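Local coordinates for putative immunoglobulin-blocking virulence protein (Mycoplasma mycoides subsp. capri, PDB 7ADK) that probably binds host immunoglobulin and blocks its action, as a virulence factor of the mycoplasma, at residues A[130-135]-A[139-144]; A[147-152]-A[598-603]; A[186-191]-A[310-315]. All blocks are in the same frame, centred on the assembly; numbering follows the deposited sequence.

Contact 1. Residues A[130-135]-A[139-144]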
loop_
_atom_site.group_PDB
_atom_site.type_symbol
_atom_site.label_atom_id
_atom_site.label_comp_id
_atom_site.label_asym_id
_atom_site.label_seq_id
_atom_site.Cartn_x
_atom_site.Cartn_y
_atom_site.Cartn_z
ATOM N N GLN A 130 56.595 9.611 14.905
ATOM C CA GLN A 130 57.218 8.960 13.749
ATOM C C GLN A 130 57.075 9.777 12.449
ATOM O O GLN A 130 56.592 10.902 12.436
ATOM C CB GLN A 130 56.630 7.540 13.627
ATOM C CG GLN A 130 55.139 7.504 13.275
ATOM C CD GLN A 130 54.608 6.085 13.134
ATOM O OE1 GLN A 130 53.924 5.568 13.986
ATOM N NE2 GLN A 130 54.903 5.391 12.075
ATOM N N THR A 131 57.440 9.189 11.315
ATOM C CA THR A 131 57.105 9.674 9.972
ATOM C C THR A 131 56.258 8.646 9.215
ATOM O O THR A 131 56.380 7.439 9.427
ATOM C CB THR A 131 58.358 10.115 9.199
ATOM O OG1 THR A 131 58.021 10.544 7.905
ATOM C CG2 THR A 131 59.397 9.017 9.025
ATOM N N ILE A 132 55.336 9.137 8.385
ATOM C CA ILE A 132 54.412 8.376 7.538
ATOM C C ILE A 132 54.411 8.983 6.126
ATOM O O ILE A 132 54.691 10.167 5.957
ATOM C CB ILE A 132 52.988 8.302 8.163
ATOM C CG1 ILE A 132 52.223 9.643 8.192
ATOM C CG2 ILE A 132 53.023 7.680 9.564
ATOM C CD1 ILE A 132 50.711 9.476 8.371
ATOM N N THR A 133 54.054 8.217 5.098
ATOM C CA THR A 133 53.841 8.736 3.733
ATOM C C THR A 133 52.353 8.946 3.475
ATOM O O THR A 133 51.557 8.080 3.829
ATOM C CB THR A 133 54.480 7.831 2.665
ATOM O OG1 THR A 133 54.216 8.345 1.383
ATOM C CG2 THR A 133 54.002 6.383 2.659
ATOM N N ILE A 134 51.953 10.084 2.892
ATOM C CA ILE A 134 50.524 10.406 2.640
ATOM C C ILE A 134 50.174 10.829 1.201
ATOM O O ILE A 134 49.009 10.784 0.812
ATOM C CB ILE A 134 49.943 11.382 3.701
ATOM C CG1 ILE A 134 50.230 12.869 3.432
ATOM C CG2 ILE A 134 50.338 10.989 5.128
ATOM C CD1 ILE A 134 49.538 13.806 4.402
ATOM N N ALA A 135 51.168 11.212 0.404
ATOM C CA ALA A 135 51.033 11.602 -0.999
ATOM C C ALA A 135 52.309 11.264 -1.798
ATOM O O ALA A 135 52.840 12.083 -2.540
ATOM C CB ALA A 135 50.626 13.071 -1.066
ATOM N N VAL A 139 56.319 12.490 5.595
ATOM C CA VAL A 139 55.892 13.595 6.465
ATOM C C VAL A 139 56.039 13.163 7.926
ATOM O O VAL A 139 55.761 12.011 8.245
ATOM C CB VAL A 139 54.430 13.991 6.176
ATOM C CG1 VAL A 139 54.077 15.263 6.930
ATOM C CG2 VAL A 139 54.107 14.221 4.704
ATOM N N GLU A 140 56.476 14.021 8.842
ATOM C CA GLU A 140 56.435 13.718 10.284
ATOM C C GLU A 140 55.016 13.873 10.864
ATOM O O GLU A 140 54.303 14.819 10.534
ATOM C CB GLU A 140 57.486 14.524 11.058
ATOM C CG GLU A 140 57.310 16.035 11.000
ATOM C CD GLU A 140 58.463 16.778 11.682
ATOM O OE1 GLU A 140 58.623 16.664 12.916
ATOM O OE2 GLU A 140 59.212 17.494 10.986
ATOM N N ALA A 141 54.593 12.937 11.714
ATOM C CA ALA A 141 53.238 12.880 12.263
ATOM C C ALA A 141 53.163 12.270 13.674
ATOM O O ALA A 141 53.887 11.335 14.023
ATOM C CB ALA A 141 52.356 12.096 11.298
ATOM N N GLU A 142 52.236 12.772 14.476
ATOM C CA GLU A 142 51.863 12.192 15.761
ATOM C C GLU A 142 50.859 11.051 15.529
ATOM O O GLU A 142 49.799 11.271 14.953
ATOM C CB GLU A 142 51.321 13.288 16.692
ATOM C CG GLU A 142 52.444 14.184 17.251
ATOM C CD GLU A 142 53.062 15.170 16.244
ATOM O OE1 GLU A 142 52.331 15.954 15.607
ATOM O OE2 GLU A 142 54.298 15.185 16.093
ATOM N N ILE A 143 51.200 9.832 15.954
ATOM C CA ILE A 143 50.441 8.592 15.711
ATOM C C ILE A 143 50.157 7.878 17.035
ATOM O O ILE A 143 51.048 7.774 17.878
ATOM C CB ILE A 143 51.202 7.646 14.751
ATOM C CG1 ILE A 143 51.574 8.273 13.393
ATOM C CG2 ILE A 143 50.461 6.321 14.521
ATOM C CD1 ILE A 143 50.407 8.680 12.504
ATOM N N GLU A 144 48.956 7.321 17.186
ATOM C CA GLU A 144 48.521 6.565 18.370
ATOM C C GLU A 144 47.949 5.194 17.993
ATOM O O GLU A 144 47.335 5.038 16.937
ATOM C CB GLU A 144 47.471 7.371 19.144
ATOM C CG GLU A 144 47.969 8.732 19.647
ATOM C CD GLU A 144 49.153 8.662 20.623
ATOM O OE1 GLU A 144 50.042 9.541 20.573
ATOM O OE2 GLU A 144 49.189 7.770 21.498
#

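Contact 2. Residues A[147-152]-A[598-603]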
loop_
_atom_site.group_PDB
_atom_site.type_symbol
_atom_site.label_atom_id
_atom_site.label_comp_id
_atom_site.label_asym_id
_atom_site.label_seq_id
_atom_site.Cartn_x
_atom_site.Cartn_y
_atom_site.Cartn_z
ATOM N N PRO A 147 42.657 2.318 21.173
ATOM C CA PRO A 147 42.261 1.775 22.472
ATOM C C PRO A 147 41.550 0.426 22.360
ATOM O O PRO A 147 40.634 0.253 21.565
ATOM C CB PRO A 147 41.355 2.831 23.106
ATOM C CG PRO A 147 41.819 4.132 22.458
ATOM C CD PRO A 147 42.240 3.705 21.061
ATOM N N GLY A 148 41.952 -0.539 23.172
ATOM C CA GLY A 148 41.325 -1.858 23.230
ATOM C C GLY A 148 39.903 -1.821 23.793
ATOM O O GLY A 148 39.609 -1.046 24.705
ATOM N N PHE A 149 39.022 -2.687 23.292
ATOM C CA PHE A 149 37.701 -2.900 23.884
ATOM C C PHE A 149 37.836 -3.514 25.285
ATOM O O PHE A 149 38.311 -4.643 25.440
ATOM C CB PHE A 149 36.834 -3.777 22.983
ATOM C CG PHE A 149 35.527 -4.193 23.618
ATOM C CD1 PHE A 149 34.497 -3.257 23.798
ATOM C CD2 PHE A 149 35.330 -5.525 24.022
ATOM C CE1 PHE A 149 33.274 -3.658 24.353
ATOM C CE2 PHE A 149 34.111 -5.923 24.591
ATOM C CZ PHE A 149 33.083 -4.988 24.758
ATOM N N VAL A 150 37.419 -2.770 26.308
ATOM C CA VAL A 150 37.481 -3.234 27.694
ATOM C C VAL A 150 36.247 -4.075 28.020
ATOM O O VAL A 150 35.176 -3.546 28.319
ATOM C CB VAL A 150 37.640 -2.049 28.668
ATOM C CG1 VAL A 150 37.769 -2.513 30.117
ATOM C CG2 VAL A 150 38.881 -1.234 28.343
ATOM N N THR A 151 36.387 -5.397 27.927
ATOM C CA THR A 151 35.399 -6.365 28.435
ATOM C C THR A 151 35.420 -6.388 29.969
ATOM O O THR A 151 36.485 -6.261 30.577
ATOM C CB THR A 151 35.627 -7.764 27.832
ATOM O OG1 THR A 151 34.721 -8.681 28.381
ATOM C CG2 THR A 151 37.021 -8.355 28.032
ATOM N N HIS A 152 34.263 -6.523 30.622
ATOM C CA HIS A 152 34.143 -6.644 32.079
ATOM C C HIS A 152 33.849 -8.093 32.448
ATOM O O HIS A 152 33.150 -8.795 31.724
ATOM C CB HIS A 152 33.062 -5.701 32.627
ATOM C CG HIS A 152 33.235 -4.244 32.276
ATOM N ND1 HIS A 152 32.219 -3.288 32.253
ATOM C CD2 HIS A 152 34.414 -3.614 32.035
ATOM C CE1 HIS A 152 32.807 -2.124 31.944
ATOM N NE2 HIS A 152 34.124 -2.293 31.812
ATOM N N LYS A 598 35.954 2.129 22.720
ATOM C CA LYS A 598 36.145 2.893 23.963
ATOM C C LYS A 598 34.846 3.542 24.420
ATOM O O LYS A 598 34.277 3.156 25.439
ATOM C CB LYS A 598 37.286 3.919 23.810
ATOM C CG LYS A 598 37.566 4.698 25.104
ATOM C CD LYS A 598 38.700 5.707 24.943
ATOM C CE LYS A 598 38.948 6.497 26.222
ATOM N NZ LYS A 598 40.061 7.437 26.099
ATOM N N LYS A 599 34.380 4.546 23.674
ATOM C CA LYS A 599 33.211 5.366 24.019
ATOM C C LYS A 599 31.941 4.743 23.455
ATOM O O LYS A 599 31.334 5.275 22.533
ATOM C CB LYS A 599 33.400 6.814 23.538
ATOM C CG LYS A 599 34.538 7.560 24.230
ATOM C CD LYS A 599 34.560 9.010 23.763
ATOM C CE LYS A 599 35.710 9.797 24.383
ATOM N NZ LYS A 599 36.189 10.855 23.476
ATOM N N LEU A 600 31.506 3.624 24.020
ATOM C CA LEU A 600 30.293 2.906 23.618
ATOM C C LEU A 600 29.070 3.836 23.533
ATOM O O LEU A 600 28.251 3.678 22.634
ATOM C CB LEU A 600 30.044 1.747 24.592
ATOM C CG LEU A 600 30.801 0.455 24.296
ATOM C CD1 LEU A 600 32.288 0.608 24.085
ATOM C CD2 LEU A 600 30.621 -0.491 25.457
ATOM N N GLY A 601 28.986 4.848 24.391
ATOM C CA GLY A 601 27.949 5.873 24.389
ATOM C C GLY A 601 27.777 6.694 23.106
ATOM O O GLY A 601 26.643 6.985 22.736
ATOM N N GLN A 602 28.859 7.043 22.404
ATOM C CA GLN A 602 28.819 7.861 21.175
ATOM C C GLN A 602 28.342 7.093 19.931
ATOM O O GLN A 602 28.102 7.681 18.884
ATOM C CB GLN A 602 30.197 8.492 20.919
ATOM C CG GLN A 602 30.711 9.451 22.003
ATOM C CD GLN A 602 29.990 10.789 22.064
ATOM O OE1 GLN A 602 28.865 10.951 21.676
ATOM N NE2 GLN A 602 30.572 11.808 22.589
ATOM N N ASN A 603 28.201 5.779 20.029
ATOM C CA ASN A 603 27.810 4.884 18.955
ATOM C C ASN A 603 26.293 4.733 18.846
ATOM O O ASN A 603 25.576 4.936 19.821
ATOM C CB ASN A 603 28.506 3.546 19.196
ATOM C CG ASN A 603 29.994 3.675 19.026
ATOM O OD1 ASN A 603 30.513 3.467 17.952
ATOM N ND2 ASN A 603 30.724 4.124 20.012
#

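Contact 3. Residues A[186-191]-A[310-315]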
loop_
_atom_site.group_PDB
_atom_site.type_symbol
_atom_site.label_atom_id
_atom_site.label_comp_id
_atom_site.label_asym_id
_atom_site.label_seq_id
_atom_site.Cartn_x
_atom_site.Cartn_y
_atom_site.Cartn_z
ATOM N N GLU A 186 51.591 21.508 -2.010
ATOM C CA GLU A 186 51.638 21.594 -3.473
ATOM C C GLU A 186 51.577 20.228 -4.173
ATOM O O GLU A 186 51.021 20.127 -5.264
ATOM C CB GLU A 186 52.858 22.408 -3.918
ATOM C CG GLU A 186 52.878 23.855 -3.403
ATOM C CD GLU A 186 51.527 24.573 -3.415
ATOM O OE1 GLU A 186 51.228 25.320 -2.462
ATOM O OE2 GLU A 186 50.767 24.397 -4.382
ATOM N N GLN A 187 52.046 19.147 -3.543
ATOM C CA GLN A 187 51.768 17.790 -4.026
ATOM C C GLN A 187 50.273 17.457 -3.918
ATOM O O GLN A 187 49.684 16.910 -4.848
ATOM C CB GLN A 187 52.633 16.773 -3.268
ATOM C CG GLN A 187 52.340 15.300 -3.571
ATOM C CD GLN A 187 52.808 14.821 -4.931
ATOM O OE1 GLN A 187 52.931 15.559 -5.890
ATOM N NE2 GLN A 187 53.103 13.559 -5.064
ATOM N N VAL A 188 49.636 17.820 -2.803
ATOM C CA VAL A 188 48.190 17.636 -2.609
ATOM C C VAL A 188 47.370 18.498 -3.576
ATOM O O VAL A 188 46.311 18.060 -4.017
ATOM C CB VAL A 188 47.822 17.872 -1.130
ATOM C CG1 VAL A 188 46.322 17.954 -0.848
ATOM C CG2 VAL A 188 48.387 16.717 -0.293
ATOM N N ALA A 189 47.871 19.673 -3.974
ATOM C CA ALA A 189 47.279 20.505 -5.023
ATOM C C ALA A 189 47.320 19.824 -6.398
ATOM O O ALA A 189 46.279 19.654 -7.030
ATOM C CB ALA A 189 47.988 21.862 -5.063
ATOM N N LYS A 190 48.499 19.374 -6.848
ATOM C CA LYS A 190 48.697 18.713 -8.149
ATOM C C LYS A 190 47.916 17.416 -8.304
ATOM O O LYS A 190 47.463 17.097 -9.403
ATOM C CB LYS A 190 50.190 18.442 -8.349
ATOM C CG LYS A 190 50.940 19.733 -8.693
ATOM C CD LYS A 190 52.453 19.484 -8.744
ATOM C CE LYS A 190 53.231 20.761 -9.064
ATOM N NZ LYS A 190 53.060 21.192 -10.460
ATOM N N ASP A 191 47.703 16.678 -7.220
ATOM C CA ASP A 191 46.827 15.493 -7.234
ATOM C C ASP A 191 45.352 15.838 -7.478
ATOM O O ASP A 191 44.687 15.181 -8.274
ATOM C CB ASP A 191 46.962 14.696 -5.931
ATOM C CG ASP A 191 48.167 13.761 -5.860
ATOM O OD1 ASP A 191 48.842 13.542 -6.878
ATOM O OD2 ASP A 191 48.380 13.151 -4.793
ATOM N N GLY A 310 45.775 15.049 8.746
ATOM C CA GLY A 310 46.309 13.970 7.914
ATOM C C GLY A 310 45.372 13.405 6.845
ATOM O O GLY A 310 45.670 12.343 6.301
ATOM N N LEU A 311 44.275 14.088 6.517
ATOM C CA LEU A 311 43.352 13.695 5.451
ATOM C C LEU A 311 43.563 14.580 4.214
ATOM O O LEU A 311 43.421 15.796 4.280
ATOM C CB LEU A 311 41.897 13.788 5.945
ATOM C CG LEU A 311 41.549 13.163 7.303
ATOM C CD1 LEU A 311 40.050 13.283 7.519
ATOM C CD2 LEU A 311 41.917 11.692 7.409
ATOM N N THR A 312 43.908 13.991 3.077
ATOM C CA THR A 312 44.177 14.716 1.825
ATOM C C THR A 312 42.892 14.954 1.036
ATOM O O THR A 312 42.020 14.094 1.039
ATOM C CB THR A 312 45.190 13.971 0.941
ATOM O OG1 THR A 312 44.783 12.661 0.642
ATOM C CG2 THR A 312 46.545 13.855 1.604
ATOM N N ILE A 313 42.792 16.074 0.309
ATOM C CA ILE A 313 41.684 16.385 -0.614
ATOM C C ILE A 313 41.425 15.187 -1.531
ATOM O O ILE A 313 42.352 14.727 -2.198
ATOM C CB ILE A 313 41.996 17.657 -1.451
ATOM C CG1 ILE A 313 42.029 18.918 -0.559
ATOM C CG2 ILE A 313 40.996 17.799 -2.611
ATOM C CD1 ILE A 313 42.477 20.186 -1.278
ATOM N N SER A 314 40.191 14.682 -1.588
ATOM C CA SER A 314 39.820 13.703 -2.617
ATOM C C SER A 314 39.805 14.394 -3.979
ATOM O O SER A 314 39.117 15.402 -4.135
ATOM C CB SER A 314 38.454 13.068 -2.340
ATOM O OG SER A 314 37.949 12.382 -3.477
ATOM N N PRO A 315 40.507 13.871 -4.998
ATOM C CA PRO A 315 40.430 14.447 -6.330
ATOM C C PRO A 315 39.024 14.480 -6.930
ATOM O O PRO A 315 38.777 15.308 -7.791
ATOM C CB PRO A 315 41.389 13.635 -7.189
ATOM C CG PRO A 315 42.394 13.090 -6.189
ATOM C CD PRO A 315 41.557 12.871 -4.940
#

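Contact 1. Residues A[130-135]-A[139-144]
T131 turns OG1 anti to its own backbone N (chi1 178°), and this carries the hydroxyl across the hairpin to the carbonyl of V139. OG1 donates to V139 O at 2.7 Å. It comes from above the carbonyl plane, not along a lone pair. I132 N reaches V139 O at 2.9 Å, almost in line with the C=O bond. Two donors thus grip V139 O from clearly different directions. V139 N returns a bond to I132 O, also 2.9 Å. T131 and E140 form a non-hydrogen-bonded pair and I132 and V139 a hydrogen-bonded one, in antiparallel register. Further along, A141 N donates to Q130 O in a nearly straight bond (2.9 Å, 176° at the hydrogen).

The apolar part lies on the face of I132, V139 and A141. I132 CG1 packs on A141 CB at 4.0 Å. I132 CG2 meets I143 CD1 tip to tip. At the open end, chi1 of Q130 (66°) sets CG between N and the carbonyl carbon. The Q130 side chain then runs on extended and crosses that of I143 at about a right angle, with Q130 CG 3.6 Å from I143 CG1. I134 closes the turn end, with CG1 4.3 Å from V139 CG2.

This is a beta hairpin at the margin of a three-stranded antiparallel sheet. Strand 130-133 is outermost, and strand 138-144 is paired on its other edge with strand 174-178. Helix 182-194 lies against the turn end, where L184 touches both I134 and V139.

Contact 2. Residues A[147-152]-A[598-603]
The F149 ring meets L600 at its edge. Methyl CD2 of L600 sits near the ring plane, 4.3 Å from F149 CE1, so within this pair of segments the contact is made at the rim of the ring and not over a face. P147 makes the second touch, with K598. The extended lysine chain runs alongside the proline ring, with both K598 CB and K598 CD about 4.3 Å from P147 CB.

F149 holds its ring out with CG anti to the backbone N (chi1 172°). The CB bond is not aimed at 598-603, yet the end of the ring comes close to L600. No hydrogen bond joins the two segments, and the buried area is small. The touch is apolar and lies at the surface.

The loop that offers L600 is tightly folded. K599 is the centre of an inverse gamma turn, closed by a weak bond from L600 N to K598 O at 3.1 Å. A short 3-10 segment, 600-602, follows, and Q602 N donates to K599 O at 3.0 Å. N603 ND2 gives the same oxygen a weak, bent bond. R636 NH1 donates to L600 O.

The contact joins the loop between strand 138-144 and helix 153-157 to the loop between helix 567-579 and strand 608-610. Helix 567-579 lies beside both: Y578 touches L600, and R574 touches H152.

Contact 3. Residues A[186-191]-A[310-315]
Helix 182-194 packs here on strand 312-313, an outermost strand of a three-stranded antiparallel sheet. The strand follows helix 301-308 almost at once. That helix ends in a Schellman motif, with G310 at positive phi (86°), and the chain then runs into the sheet.

V188 is the main side chain of the helix in this contact. Its CG1 is anti to the backbone N (chi1 170°), and its two methyls divide the work. V188 CG2 meets T312 CG2 at 3.9 Å, the two side chains meeting at a slant. V188 CG1 faces the next residue, 4.2 Å from I313 N and 4.4 Å from I313 CB. T312 turns its methyl anti to its carbonyl carbon. The methyl therefore serves the apolar contact, while OG1 makes a weak hydrogen bond to G332 O in the neighbouring part of the sheet.

L307 of helix 301-308 touches both V188 and T312, so that helix adds a third wall to the buried patch. I313 also rests on I326 and S328 of strand 326-332. No hydrogen bond crosses between the two segments, and the packing there is by van der Waals contact.

One turn along the helix the partners change. D191 takes part through its backbone and not its carboxylate: its carbonyl O lies 3.8 Å from CB and 3.7 Å from CG of the P315 ring.

From the N terminus the chain first closes contact 1, a beta hairpin with three residues between its segments. Strand 138-144 then leads almost directly into 147-152, the first half of contact 2. That contact closes a loop of 445 residues, ending near helix 567-579. Contact 3 opens and closes within this span, with 118 residues between its halves. Contacts 1 and 3 are neighbours, their centres about 15 Å apart. They touch where Q187 NE2 reaches A135 O, a probable hydrogen bond. Hairpin, helix 182-194 and strand 312-313 thus form one region. Contact 2 ties the chain leaving the hairpin to a much later part of the fold.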